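Putative alpha-L-fucosidase (Bacteroides thetaiotaomicron VPI-5482, PDB 3GZA) probably hydrolyses alpha-L-fucosidic linkages, using a TIM-barrel domain followed by a beta-sandwich domain. Local coordinates at residues Glu19-Ala24 against Lys305-Asn310; Val65-Ala70 against Gln331-Met336; Met269-Leu274 against His281-Glu286; Thr298-Tyr303 against Gly337-Arg342. All coordinates share one frame; numbering follows the deposited sequence.

In the fold
All four contacts hold parts of the TIM barrel together, and none has a hydrogen bond between its two segments. Contacts 1 and 3 are buried and belong to barrel strands: contact 1 sets one valine against the start of strand 22-26, whereas contact 3 packs a proline at the end of strand 264-273 against two aromatic rings. Contacts 2 and 4 lie farther out, about 16 Å from the centre of the chain to their own centres. They share helix 327-344, meeting helix 61-69 through small apolar groups and helix 296-304 through an aromatic face and a selenium atom; their charged groups pair along the helix. M22 of contact 1 touches residues of both.

Contact 1. Residues Glu19-Ala24 against Lys305-Asn310; sequences EAEMGA and KSVGRN
E21 and V307 mark the closest backbone approach, their CA atoms 5.9 Å apart. E21 is the residue at which the chain leaves helix 15-20, with a positive phi of 69°, and strand 22-26 starts directly after it. V307 occupies the second position of a type I beta turn from S306 to R309, closed by the bond from R309 N to S306 O (2.8 Å), and its side chain is directed at the helix-strand junction. Each of its methyls has a separate target. CG1, which lies anti to the backbone N (chi1 175°), rests against the extended E21 chain from CB to the carboxylate, coming 3.8 Å from E21 OE1. CG2 meets the backbone instead, 3.3 Å from E21 O, and also lies 4.0 Å from CG of M22, a selenomethionine. E21 and M22 both cross the valine at about a right angle, CG1 lying along the E21 chain and CG2 meeting M22 at CG alone; the contact is wholly van der Waals. The polar end of E21 is held elsewhere: OE2 accepts from H407 NE2 and pairs with K408 NZ, residues just before strand 409-418 of the beta-sandwich domain. Strand 22-26 pairs in parallel with strand 312-317, whose L313 also touches the valine, while M22 reaches outward to Y303 of helix 296-304 and to M336 and I340 of helix 327-344.

Contact 2. Residues Val65-Ala70 against Gln331-Met336; sequences VQAAKA and QRLKEM
L333 turns its CG anti to its own carbonyl carbon (chi1 -71°), which lays the branch beside A67, with L333 CD1 3.8 Å from A67 O and 4.2 Å from A67 CB. The backbone already directs L333 at this segment, bringing its CB to 3.6 Å from A67 O. K334 CB touches A70 CB at 4.1 Å; beyond it, CG anti to the backbone N (chi1 176°) leads the chain away to NZ, which pairs with D338. The backbones come very near here, the CA atoms of A70 and K334 being 4.7 Å apart, and A70 CB packs 3.8 Å from K334 CA. Such closeness is possible because A67 and A70 offer only methyl side chains to helix 327-344. Within that helix, E335 points away from this interface and gathers two partners: Q331 NE2 bonds to its OE2, and R332 NE forms a salt bridge to its OE1 at 2.8 Å. L333 also touches L315 and L317 of strand 312-317, so the leucine lies between the two helices and the barrel strand. Chemically, A70 O and L333 O are both acceptors; no hydrogen bond spans the segments, and the contact consists of van der Waals packing of alkyl groups against each other and against the A67 carbonyl.

Contact 3. Residues Met269-Leu274 against His281-Glu286; sequences MADTPL and HEWFWE
P273 packs on the faces of H281 and W283, with CG and CD over the imidazole and CD over the indole. Its CG stands over the centre of the H281 imidazole, 3.6 Å from the centroid and 6° off the ring normal, an almost ideal CH-pi contact; CD also lies over this face, 3.4 Å from H281 CE1. Against the indole the same CD takes the lead, sitting above the face but offset toward the rim, 3.6 Å from W283 CZ2 and 23° off the normal of the six-membered ring. The third carbon, CB, abuts the backbone between the two aromatics, 3.3 Å from E282 O. W283 reaches farther back along the strand with CH2, which approaches D271 OD2 to 3.7 Å; the carboxylate and indole planes are 51° apart. P273 ends strand 264-273 of the TIM barrel, and the loop carrying both aromatic rings leads on toward helix 296-304. This is a beta-alpha loop folding back over the carboxyl end of its own strand, at the barrel face where enzymes of this fold carry their active sites. One oxygen, E223 OE1, accepts from both H281 NE2 and W283 NE1 and so restrains the rotation of both rings, while D271 OD1 takes the indole N-H of W219. On the H281 side, the backbone N is bonded to E282 OE2 at 2.8 Å. Farther along the loop, F284 stands edge-to-face with H31, a residue of the sodium site.

Contact 4. Residues Thr298-Tyr303 against Gly337-Arg342; sequences TLMDKY and GDEINR
Facing each other with M300 and I340 nearest, their CA atoms 7.6 Å apart, helices 296-304 and 327-344 approach to 10.6 Å between the axes of these segments and cross at -56°. I340 carries most of the packing. Its CG1 stands over the centre of the Y303 ring, 3.9 Å above the plane, and CD1 spreads over the same face, 3.6 Å from Y303 CE1. The other branch, CG2, sits at the phenol end, 3.5 Å from Y303 OH, so both arms of the isoleucine follow the ring from Y303 CD1 to Y303 OH. In Y303, chi1 of 179° carries the ring toward helix 327-344 and chi2 of 82° turns its face to I340. M300, a selenomethionine, folds back at both chi2 and chi3, which brings SE to 3.8 Å from E339 CG and CE to 3.8 Å from I340 CG1. Only the aliphatic part of E339 is used; its carboxylate is gripped side-on by R342, with NE bonded to OE1 at 2.8 Å and NH2 to the syn lone pair of OE2. R343 NE also pairs with OE2, so the carboxylate charge is probably largely balanced by the two arginines. R342 NH2 bonds in addition to K443 O. Inward, M22 of strand 22-26 touches both Y303 and I340, so the two helices pack together on the outside of the barrel wall.

Contact 1. Residues Glu19-Ala24 against Lys305-Asn310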
loop_
_atom_site.group_PDB
_atom_site.type_symbol
_atom_site.label_atom_id
_atom_site.label_comp_id
_atom_site.label_asym_id
_atom_site.label_seq_id
_atom_site.Cartn_x
_atom_site.Cartn_y
_atom_site.Cartn_z
ATOM N N GLU A 19 -33.940 16.803 -10.893
ATOM C CA GLU A 19 -35.051 16.478 -9.976
ATOM C C GLU A 19 -34.661 16.314 -8.520
ATOM O O GLU A 19 -35.482 16.551 -7.644
ATOM C CB GLU A 19 -35.747 15.212 -10.435
ATOM C CG GLU A 19 -36.374 15.359 -11.785
ATOM C CD GLU A 19 -36.681 13.991 -12.473
ATOM O OE1 GLU A 19 -35.965 12.956 -12.237
ATOM O OE2 GLU A 19 -37.592 13.988 -13.316
ATOM N N ALA A 20 -33.444 15.860 -8.259
ATOM C CA ALA A 20 -33.018 15.677 -6.870
ATOM C C ALA A 20 -33.012 16.964 -6.108
ATOM O O ALA A 20 -33.405 16.971 -4.936
ATOM C CB ALA A 20 -31.627 15.017 -6.814
ATOM N N GLU A 21 -32.517 18.042 -6.737
ATOM C CA GLU A 21 -32.375 19.380 -6.122
ATOM C C GLU A 21 -31.335 19.504 -5.044
ATOM O O GLU A 21 -30.649 20.501 -4.972
ATOM C CB GLU A 21 -33.716 19.958 -5.664
ATOM C CG GLU A 21 -34.744 20.108 -6.797
ATOM C CD GLU A 21 -36.092 20.628 -6.398
ATOM O OE1 GLU A 21 -36.321 20.917 -5.232
ATOM O OE2 GLU A 21 -36.983 20.660 -7.260
HETATM N N MSE A 22 -31.246 18.507 -4.168
HETATM C CA MSE A 22 -30.291 18.541 -3.087
HETATM C C MSE A 22 -29.716 17.167 -2.853
HETATM O O MSE A 22 -30.421 16.147 -3.014
HETATM C CB MSE A 22 -30.969 18.942 -1.817
HETATM C CG MSE A 22 -31.425 20.325 -1.740
HETATM SE SE MSE A 22 -32.264 20.689 0.005
HETATM C CE MSE A 22 -30.638 20.415 1.042
ATOM N N GLY A 23 -28.457 17.163 -2.463
ATOM C CA GLY A 23 -27.756 15.946 -2.073
ATOM C C GLY A 23 -26.692 16.242 -1.041
ATOM O O GLY A 23 -26.468 17.398 -0.704
ATOM N N ALA A 24 -26.030 15.188 -0.565
ATOM C CA ALA A 24 -24.966 15.328 0.407
ATOM C C ALA A 24 -23.727 14.561 -0.020
ATOM O O ALA A 24 -23.815 13.493 -0.642
ATOM C CB ALA A 24 -25.418 14.803 1.782
ATOM N N LYS A 305 -30.532 30.547 -3.564
ATOM C CA LYS A 305 -29.547 30.957 -4.563
ATOM C C LYS A 305 -28.832 29.785 -5.215
ATOM O O LYS A 305 -27.811 29.948 -5.840
ATOM C CB LYS A 305 -28.567 31.995 -3.969
ATOM C CG LYS A 305 -29.236 33.322 -3.623
ATOM C CD LYS A 305 -28.362 34.275 -2.802
ATOM C CE LYS A 305 -29.101 35.640 -2.511
ATOM N NZ LYS A 305 -28.549 36.352 -1.300
ATOM N N SER A 306 -29.366 28.575 -5.072
ATOM C CA SER A 306 -28.829 27.383 -5.713
ATOM C C SER A 306 -30.006 26.690 -6.329
ATOM O O SER A 306 -30.238 26.892 -7.510
ATOM C CB SER A 306 -28.046 26.452 -4.783
ATOM O OG SER A 306 -28.769 26.165 -3.600
ATOM N N VAL A 307 -30.782 25.956 -5.519
ATOM C CA VAL A 307 -31.981 25.291 -5.994
ATOM C C VAL A 307 -32.909 26.314 -6.679
ATOM O O VAL A 307 -33.532 26.028 -7.705
ATOM C CB VAL A 307 -32.696 24.575 -4.853
ATOM C CG1 VAL A 307 -34.066 23.947 -5.352
ATOM C CG2 VAL A 307 -31.744 23.512 -4.203
ATOM N N GLY A 308 -32.989 27.532 -6.150
ATOM C CA GLY A 308 -33.811 28.594 -6.756
ATOM C C GLY A 308 -33.229 29.342 -7.934
ATOM O O GLY A 308 -33.850 30.263 -8.469
ATOM N N ARG A 309 -32.022 28.938 -8.311
ATOM C CA ARG A 309 -31.273 29.441 -9.460
ATOM C C ARG A 309 -30.865 28.265 -10.388
ATOM O O ARG A 309 -29.860 28.326 -11.076
ATOM C CB ARG A 309 -30.030 30.245 -9.022
ATOM C CG ARG A 309 -30.342 31.553 -8.444
ATOM C CD ARG A 309 -29.097 32.333 -8.061
ATOM N NE ARG A 309 -29.465 33.620 -7.487
ATOM C CZ ARG A 309 -28.576 34.489 -7.011
ATOM N NH1 ARG A 309 -27.290 34.233 -7.046
ATOM N NH2 ARG A 309 -28.983 35.615 -6.475
ATOM N N ASN A 310 -31.679 27.205 -10.435
ATOM C CA ASN A 310 -31.481 26.130 -11.405
ATOM C C ASN A 310 -30.180 25.378 -11.221
ATOM O O ASN A 310 -29.534 24.986 -12.177
ATOM C CB ASN A 310 -31.502 26.722 -12.838
ATOM C CG ASN A 310 -31.676 25.669 -13.914
ATOM O OD1 ASN A 310 -32.271 24.593 -13.682
ATOM N ND2 ASN A 310 -31.223 26.012 -15.147
#

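Contact 2. Residues Val65-Ala70 against Gln331-Met336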
loop_
_atom_site.group_PDB
_atom_site.type_symbol
_atom_site.label_atom_id
_atom_site.label_comp_id
_atom_site.label_asym_id
_atom_site.label_seq_id
_atom_site.Cartn_x
_atom_site.Cartn_y
_atom_site.Cartn_z
ATOM N N VAL A 65 -27.289 8.809 6.660
ATOM C CA VAL A 65 -28.258 8.939 5.622
ATOM C C VAL A 65 -29.523 9.590 6.156
ATOM O O VAL A 65 -30.106 10.461 5.519
ATOM C CB VAL A 65 -28.519 7.584 4.935
ATOM C CG1 VAL A 65 -29.686 7.674 3.934
ATOM C CG2 VAL A 65 -27.239 7.143 4.221
ATOM N N GLN A 66 -29.969 9.215 7.341
ATOM C CA GLN A 66 -31.153 9.851 7.879
ATOM C C GLN A 66 -30.926 11.310 8.150
ATOM O O GLN A 66 -31.827 12.115 7.991
ATOM C CB GLN A 66 -31.566 9.185 9.194
ATOM C CG GLN A 66 -32.163 7.811 8.978
ATOM C CD GLN A 66 -32.430 7.093 10.267
ATOM O OE1 GLN A 66 -31.499 6.670 10.984
ATOM N NE2 GLN A 66 -33.697 6.946 10.574
ATOM N N ALA A 67 -29.719 11.655 8.578
ATOM C CA ALA A 67 -29.407 13.050 8.875
ATOM C C ALA A 67 -29.506 13.894 7.597
ATOM O O ALA A 67 -30.117 14.949 7.596
ATOM C CB ALA A 67 -28.014 13.205 9.480
ATOM N N ALA A 68 -28.972 13.380 6.495
ATOM C CA ALA A 68 -29.001 14.079 5.179
ATOM C C ALA A 68 -30.443 14.152 4.641
ATOM O O ALA A 68 -30.902 15.152 4.080
ATOM C CB ALA A 68 -28.110 13.337 4.235
ATOM N N LYS A 69 -31.165 13.054 4.787
ATOM C CA LYS A 69 -32.510 13.000 4.317
ATOM C C LYS A 69 -33.363 14.064 4.965
ATOM O O LYS A 69 -34.219 14.657 4.317
ATOM C CB LYS A 69 -33.112 11.606 4.573
ATOM C CG LYS A 69 -34.550 11.463 4.144
ATOM C CD LYS A 69 -35.016 10.016 4.239
ATOM C CE LYS A 69 -36.425 9.841 3.680
ATOM N NZ LYS A 69 -36.945 8.462 3.858
ATOM N N ALA A 70 -33.103 14.332 6.240
ATOM C CA ALA A 70 -33.908 15.329 6.977
ATOM C C ALA A 70 -33.780 16.742 6.424
ATOM O O ALA A 70 -34.615 17.602 6.720
ATOM C CB ALA A 70 -33.564 15.312 8.466
ATOM N N GLN A 331 -29.243 18.122 13.788
ATOM C CA GLN A 331 -30.373 18.969 14.159
ATOM C C GLN A 331 -30.501 20.106 13.150
ATOM O O GLN A 331 -31.588 20.433 12.755
ATOM C CB GLN A 331 -30.229 19.474 15.581
ATOM C CG GLN A 331 -31.237 20.495 16.028
ATOM C CD GLN A 331 -32.683 20.002 15.949
ATOM O OE1 GLN A 331 -32.972 18.801 16.077
ATOM N NE2 GLN A 331 -33.600 20.941 15.756
ATOM N N ARG A 332 -29.391 20.735 12.784
ATOM C CA ARG A 332 -29.423 21.852 11.820
ATOM C C ARG A 332 -29.959 21.415 10.462
ATOM O O ARG A 332 -30.666 22.160 9.787
ATOM C CB ARG A 332 -28.027 22.456 11.630
ATOM C CG ARG A 332 -27.949 23.650 10.707
ATOM C CD ARG A 332 -28.894 24.823 11.131
ATOM N NE ARG A 332 -28.987 25.085 12.580
ATOM C CZ ARG A 332 -28.070 25.725 13.302
ATOM N NH1 ARG A 332 -26.937 26.144 12.757
ATOM N NH2 ARG A 332 -28.236 25.873 14.592
ATOM N N LEU A 333 -29.540 20.236 10.032
ATOM C CA LEU A 333 -30.036 19.633 8.816
ATOM C C LEU A 333 -31.547 19.442 8.870
ATOM O O LEU A 333 -32.238 19.758 7.897
ATOM C CB LEU A 333 -29.319 18.312 8.544
ATOM C CG LEU A 333 -27.860 18.450 8.111
ATOM C CD1 LEU A 333 -27.098 17.111 8.213
ATOM C CD2 LEU A 333 -27.680 19.060 6.688
ATOM N N LYS A 334 -32.049 18.933 9.985
ATOM C CA LYS A 334 -33.490 18.751 10.139
ATOM C C LYS A 334 -34.182 20.102 10.056
ATOM O O LYS A 334 -35.231 20.263 9.399
ATOM C CB LYS A 334 -33.796 18.059 11.457
ATOM C CG LYS A 334 -35.297 17.936 11.717
ATOM C CD LYS A 334 -35.498 17.419 13.112
ATOM C CE LYS A 334 -36.950 17.156 13.434
ATOM N NZ LYS A 334 -37.716 18.409 13.568
ATOM N N GLU A 335 -33.622 21.097 10.747
ATOM C CA GLU A 335 -34.192 22.434 10.708
ATOM C C GLU A 335 -34.279 22.973 9.253
ATOM O O GLU A 335 -35.257 23.645 8.897
ATOM C CB GLU A 335 -33.389 23.396 11.580
ATOM C CG GLU A 335 -33.471 23.126 13.081
ATOM C CD GLU A 335 -32.479 23.882 13.904
ATOM O OE1 GLU A 335 -31.676 24.653 13.338
ATOM O OE2 GLU A 335 -32.503 23.680 15.159
HETATM N N MSE A 336 -33.253 22.713 8.443
HETATM C CA MSE A 336 -33.224 23.149 7.028
HETATM C C MSE A 336 -34.360 22.514 6.221
HETATM O O MSE A 336 -35.112 23.197 5.545
HETATM C CB MSE A 336 -31.895 22.816 6.402
HETATM C CG MSE A 336 -31.757 23.366 5.024
HETATM SE SE MSE A 336 -30.092 22.942 4.228
HETATM C CE MSE A 336 -30.212 23.932 2.628
#

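Contact 3. Residues Met269-Leu274 against His281-Glu286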
loop_
_atom_site.group_PDB
_atom_site.type_symbol
_atom_site.label_atom_id
_atom_site.label_comp_id
_atom_site.label_asym_id
_atom_site.label_seq_id
_atom_site.Cartn_x
_atom_site.Cartn_y
_atom_site.Cartn_z
HETATM N N MSE A 269 -23.997 22.681 -10.667
HETATM C CA MSE A 269 -23.886 22.120 -9.335
HETATM C C MSE A 269 -23.397 23.225 -8.397
HETATM O O MSE A 269 -22.517 23.993 -8.736
HETATM C CB MSE A 269 -22.868 20.996 -9.317
HETATM C CG MSE A 269 -22.728 20.351 -8.051
HETATM SE SE MSE A 269 -21.194 20.952 -6.978
HETATM C CE MSE A 269 -19.874 19.861 -7.837
ATOM N N ALA A 270 -24.037 23.348 -7.233
ATOM C CA ALA A 270 -23.589 24.243 -6.154
ATOM C C ALA A 270 -23.166 23.353 -5.012
ATOM O O ALA A 270 -23.705 22.248 -4.838
ATOM C CB ALA A 270 -24.722 25.178 -5.701
ATOM N N ASP A 271 -22.154 23.768 -4.241
ATOM C CA ASP A 271 -21.753 22.967 -3.104
ATOM C C ASP A 271 -21.183 23.831 -1.990
ATOM O O ASP A 271 -20.718 24.945 -2.253
ATOM C CB ASP A 271 -20.811 21.792 -3.463
ATOM C CG ASP A 271 -19.430 22.185 -3.973
ATOM O OD1 ASP A 271 -19.107 23.346 -4.260
ATOM O OD2 ASP A 271 -18.612 21.220 -4.127
ATOM N N THR A 272 -21.255 23.286 -0.781
ATOM C CA THR A 272 -20.698 23.966 0.375
ATOM C C THR A 272 -20.588 22.990 1.524
ATOM O O THR A 272 -21.401 22.123 1.681
ATOM C CB THR A 272 -21.581 25.147 0.844
ATOM O OG1 THR A 272 -21.000 25.792 2.003
ATOM C CG2 THR A 272 -23.033 24.718 1.190
ATOM N N PRO A 273 -19.536 23.148 2.310
ATOM C CA PRO A 273 -19.539 22.401 3.565
ATOM C C PRO A 273 -20.668 22.953 4.445
ATOM O O PRO A 273 -21.006 24.135 4.341
ATOM C CB PRO A 273 -18.217 22.786 4.223
ATOM C CG PRO A 273 -17.630 23.801 3.471
ATOM C CD PRO A 273 -18.331 23.991 2.159
ATOM N N LEU A 274 -21.269 22.095 5.272
ATOM C CA LEU A 274 -22.183 22.588 6.302
ATOM C C LEU A 274 -21.416 23.421 7.342
ATOM O O LEU A 274 -21.924 24.425 7.837
ATOM C CB LEU A 274 -22.880 21.412 6.970
ATOM C CG LEU A 274 -23.789 21.747 8.136
ATOM C CD1 LEU A 274 -24.946 22.725 7.728
ATOM C CD2 LEU A 274 -24.347 20.445 8.793
ATOM N N HIS A 281 -14.380 26.560 6.896
ATOM C CA HIS A 281 -14.883 26.024 5.614
ATOM C C HIS A 281 -14.384 24.591 5.555
ATOM O O HIS A 281 -13.404 24.281 4.830
ATOM C CB HIS A 281 -14.352 26.899 4.466
ATOM C CG HIS A 281 -14.917 26.584 3.117
ATOM N ND1 HIS A 281 -16.092 27.137 2.663
ATOM C CD2 HIS A 281 -14.485 25.748 2.146
ATOM C CE1 HIS A 281 -16.359 26.645 1.455
ATOM N NE2 HIS A 281 -15.395 25.805 1.120
ATOM N N GLU A 282 -15.067 23.713 6.297
ATOM C CA GLU A 282 -14.531 22.396 6.568
ATOM C C GLU A 282 -15.307 21.245 5.944
ATOM O O GLU A 282 -16.426 20.992 6.336
ATOM C CB GLU A 282 -14.465 22.171 8.076
ATOM C CG GLU A 282 -13.793 23.319 8.798
ATOM C CD GLU A 282 -12.453 23.780 8.208
ATOM O OE1 GLU A 282 -11.492 22.970 8.077
ATOM O OE2 GLU A 282 -12.299 25.000 7.969
ATOM N N TRP A 283 -14.670 20.544 5.000
ATOM C CA TRP A 283 -15.279 19.393 4.360
ATOM C C TRP A 283 -15.136 18.145 5.239
ATOM O O TRP A 283 -15.857 17.169 5.062
ATOM C CB TRP A 283 -14.662 19.152 2.996
ATOM C CG TRP A 283 -15.024 20.171 1.979
ATOM C CD1 TRP A 283 -14.257 21.195 1.570
ATOM C CD2 TRP A 283 -16.268 20.280 1.250
ATOM N NE1 TRP A 283 -14.918 21.934 0.614
ATOM C CE2 TRP A 283 -16.165 21.401 0.417
ATOM C CE3 TRP A 283 -17.427 19.507 1.197
ATOM C CZ2 TRP A 283 -17.176 21.787 -0.476
ATOM C CZ3 TRP A 283 -18.450 19.922 0.383
ATOM C CH2 TRP A 283 -18.304 21.014 -0.487
ATOM N N PHE A 284 -14.170 18.152 6.131
ATOM C CA PHE A 284 -13.928 17.047 7.093
ATOM C C PHE A 284 -14.201 17.414 8.545
ATOM O O PHE A 284 -14.124 18.587 8.949
ATOM C CB PHE A 284 -12.439 16.612 7.022
ATOM C CG PHE A 284 -12.045 15.879 5.766
ATOM C CD1 PHE A 284 -12.262 14.525 5.681
ATOM C CD2 PHE A 284 -11.434 16.530 4.700
ATOM C CE1 PHE A 284 -11.840 13.813 4.556
ATOM C CE2 PHE A 284 -11.060 15.847 3.591
ATOM C CZ PHE A 284 -11.301 14.474 3.494
ATOM N N TRP A 285 -14.509 16.391 9.325
ATOM C CA TRP A 285 -14.628 16.554 10.766
ATOM C C TRP A 285 -13.259 16.865 11.333
ATOM O O TRP A 285 -12.284 16.182 11.054
ATOM C CB TRP A 285 -15.190 15.300 11.422
ATOM C CG TRP A 285 -15.534 15.563 12.849
ATOM C CD1 TRP A 285 -16.756 15.967 13.339
ATOM C CD2 TRP A 285 -14.643 15.540 13.987
ATOM N NE1 TRP A 285 -16.672 16.175 14.689
ATOM C CE2 TRP A 285 -15.398 15.906 15.110
ATOM C CE3 TRP A 285 -13.284 15.223 14.162
ATOM C CZ2 TRP A 285 -14.841 16.001 16.377
ATOM C CZ3 TRP A 285 -12.738 15.340 15.439
ATOM C CH2 TRP A 285 -13.538 15.695 16.522
ATOM N N GLU A 286 -13.220 17.864 12.197
ATOM C CA GLU A 286 -12.039 18.339 12.890
ATOM C C GLU A 286 -12.490 18.706 14.301
ATOM O O GLU A 286 -13.663 19.002 14.530
ATOM C CB GLU A 286 -11.433 19.561 12.193
ATOM C CG GLU A 286 -10.999 19.301 10.815
ATOM C CD GLU A 286 -10.803 20.551 10.070
ATOM O OE1 GLU A 286 -9.797 21.217 10.295
ATOM O OE2 GLU A 286 -11.656 20.859 9.213
#

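Contact 4. Residues Thr298-Tyr303 against Gly337-Arg342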
loop_
_atom_site.group_PDB
_atom_site.type_symbol
_atom_site.label_atom_id
_atom_site.label_comp_id
_atom_site.label_asym_id
_atom_site.label_seq_id
_atom_site.Cartn_x
_atom_site.Cartn_y
_atom_site.Cartn_z
ATOM N N THR A 298 -28.685 31.379 7.008
ATOM C CA THR A 298 -27.691 31.312 5.929
ATOM C C THR A 298 -27.930 30.154 4.967
ATOM O O THR A 298 -27.844 30.335 3.737
ATOM C CB THR A 298 -26.282 31.257 6.528
ATOM O OG1 THR A 298 -26.140 32.372 7.412
ATOM C CG2 THR A 298 -25.240 31.381 5.417
ATOM N N LEU A 299 -28.277 28.983 5.501
ATOM C CA LEU A 299 -28.601 27.838 4.665
ATOM C C LEU A 299 -29.798 28.105 3.748
ATOM O O LEU A 299 -29.824 27.631 2.609
ATOM C CB LEU A 299 -28.871 26.612 5.549
ATOM C CG LEU A 299 -27.655 26.026 6.259
ATOM C CD1 LEU A 299 -28.068 24.945 7.272
ATOM C CD2 LEU A 299 -26.602 25.522 5.205
HETATM N N MSE A 300 -30.790 28.820 4.254
HETATM C CA MSE A 300 -31.959 29.159 3.448
HETATM C C MSE A 300 -31.602 30.138 2.340
HETATM O O MSE A 300 -32.099 30.007 1.230
HETATM C CB MSE A 300 -33.085 29.675 4.308
HETATM C CG MSE A 300 -33.621 28.630 5.236
HETATM SE SE MSE A 300 -34.138 26.915 4.425
HETATM C CE MSE A 300 -35.403 27.623 3.056
ATOM N N ASP A 301 -30.742 31.109 2.632
ATOM C CA ASP A 301 -30.245 32.060 1.621
ATOM C C ASP A 301 -29.549 31.219 0.523
ATOM O O ASP A 301 -29.794 31.413 -0.684
ATOM C CB ASP A 301 -29.247 33.017 2.315
ATOM C CG ASP A 301 -28.598 34.058 1.374
ATOM O OD1 ASP A 301 -29.306 34.728 0.598
ATOM O OD2 ASP A 301 -27.335 34.259 1.469
ATOM N N LYS A 302 -28.723 30.251 0.925
ATOM C CA LYS A 302 -28.020 29.427 -0.064
ATOM C C LYS A 302 -28.978 28.586 -0.879
ATOM O O LYS A 302 -28.826 28.474 -2.112
ATOM C CB LYS A 302 -26.931 28.590 0.584
ATOM C CG LYS A 302 -25.811 29.452 1.190
ATOM C CD LYS A 302 -24.763 28.603 1.858
ATOM C CE LYS A 302 -23.706 29.510 2.524
ATOM N NZ LYS A 302 -23.256 30.618 1.633
ATOM N N TYR A 303 -29.944 27.965 -0.226
ATOM C CA TYR A 303 -30.972 27.176 -0.939
ATOM C C TYR A 303 -31.634 28.007 -2.035
ATOM O O TYR A 303 -31.767 27.554 -3.194
ATOM C CB TYR A 303 -32.028 26.711 0.098
ATOM C CG TYR A 303 -33.175 25.906 -0.519
ATOM C CD1 TYR A 303 -33.025 24.559 -0.783
ATOM C CD2 TYR A 303 -34.383 26.497 -0.805
ATOM C CE1 TYR A 303 -34.038 23.819 -1.358
ATOM C CE2 TYR A 303 -35.401 25.773 -1.351
ATOM C CZ TYR A 303 -35.224 24.456 -1.623
ATOM O OH TYR A 303 -36.262 23.712 -2.199
ATOM N N GLY A 337 -34.507 21.199 6.337
ATOM C CA GLY A 337 -35.578 20.500 5.656
ATOM C C GLY A 337 -36.925 20.973 6.126
ATOM O O GLY A 337 -37.833 21.183 5.309
ATOM N N ASP A 338 -37.087 21.152 7.440
ATOM C CA ASP A 338 -38.366 21.631 7.979
ATOM C C ASP A 338 -38.738 23.034 7.462
ATOM O O ASP A 338 -39.925 23.317 7.197
ATOM C CB ASP A 338 -38.298 21.676 9.511
ATOM C CG ASP A 338 -38.284 20.302 10.152
ATOM O OD1 ASP A 338 -38.505 19.271 9.459
ATOM O OD2 ASP A 338 -38.013 20.268 11.379
ATOM N N GLU A 339 -37.718 23.883 7.271
ATOM C CA GLU A 339 -37.933 25.245 6.874
ATOM C C GLU A 339 -38.208 25.305 5.363
ATOM O O GLU A 339 -39.041 26.088 4.915
ATOM C CB GLU A 339 -36.798 26.132 7.330
ATOM C CG GLU A 339 -36.948 27.562 6.922
ATOM C CD GLU A 339 -38.115 28.288 7.552
ATOM O OE1 GLU A 339 -38.748 27.768 8.490
ATOM O OE2 GLU A 339 -38.430 29.401 7.089
ATOM N N ILE A 340 -37.562 24.456 4.583
ATOM C CA ILE A 340 -37.879 24.374 3.156
ATOM C C ILE A 340 -39.326 23.970 3.009
ATOM O O ILE A 340 -40.067 24.564 2.209
ATOM C CB ILE A 340 -36.986 23.374 2.421
ATOM C CG1 ILE A 340 -35.550 23.911 2.373
ATOM C CG2 ILE A 340 -37.473 23.156 1.000
ATOM C CD1 ILE A 340 -34.494 22.798 2.017
ATOM N N ASN A 341 -39.755 22.977 3.793
ATOM C CA ASN A 341 -41.156 22.566 3.746
ATOM C C ASN A 341 -42.103 23.645 4.228
ATOM O O ASN A 341 -43.158 23.871 3.612
ATOM C CB ASN A 341 -41.365 21.282 4.516
ATOM C CG ASN A 341 -40.779 20.075 3.794
ATOM O OD1 ASN A 341 -40.638 20.087 2.559
ATOM N ND2 ASN A 341 -40.467 19.017 4.546
ATOM N N ARG A 342 -41.737 24.317 5.316
ATOM C CA ARG A 342 -42.583 25.389 5.819
ATOM C C ARG A 342 -42.823 26.490 4.771
ATOM O O ARG A 342 -43.958 26.990 4.608
ATOM C CB ARG A 342 -41.976 26.022 7.060
ATOM C CG ARG A 342 -42.981 26.872 7.806
ATOM C CD ARG A 342 -42.335 27.632 8.947
ATOM N NE ARG A 342 -41.447 28.681 8.457
ATOM C CZ ARG A 342 -41.830 29.882 8.035
ATOM N NH1 ARG A 342 -43.102 30.266 8.080
ATOM N NH2 ARG A 342 -40.912 30.732 7.585
#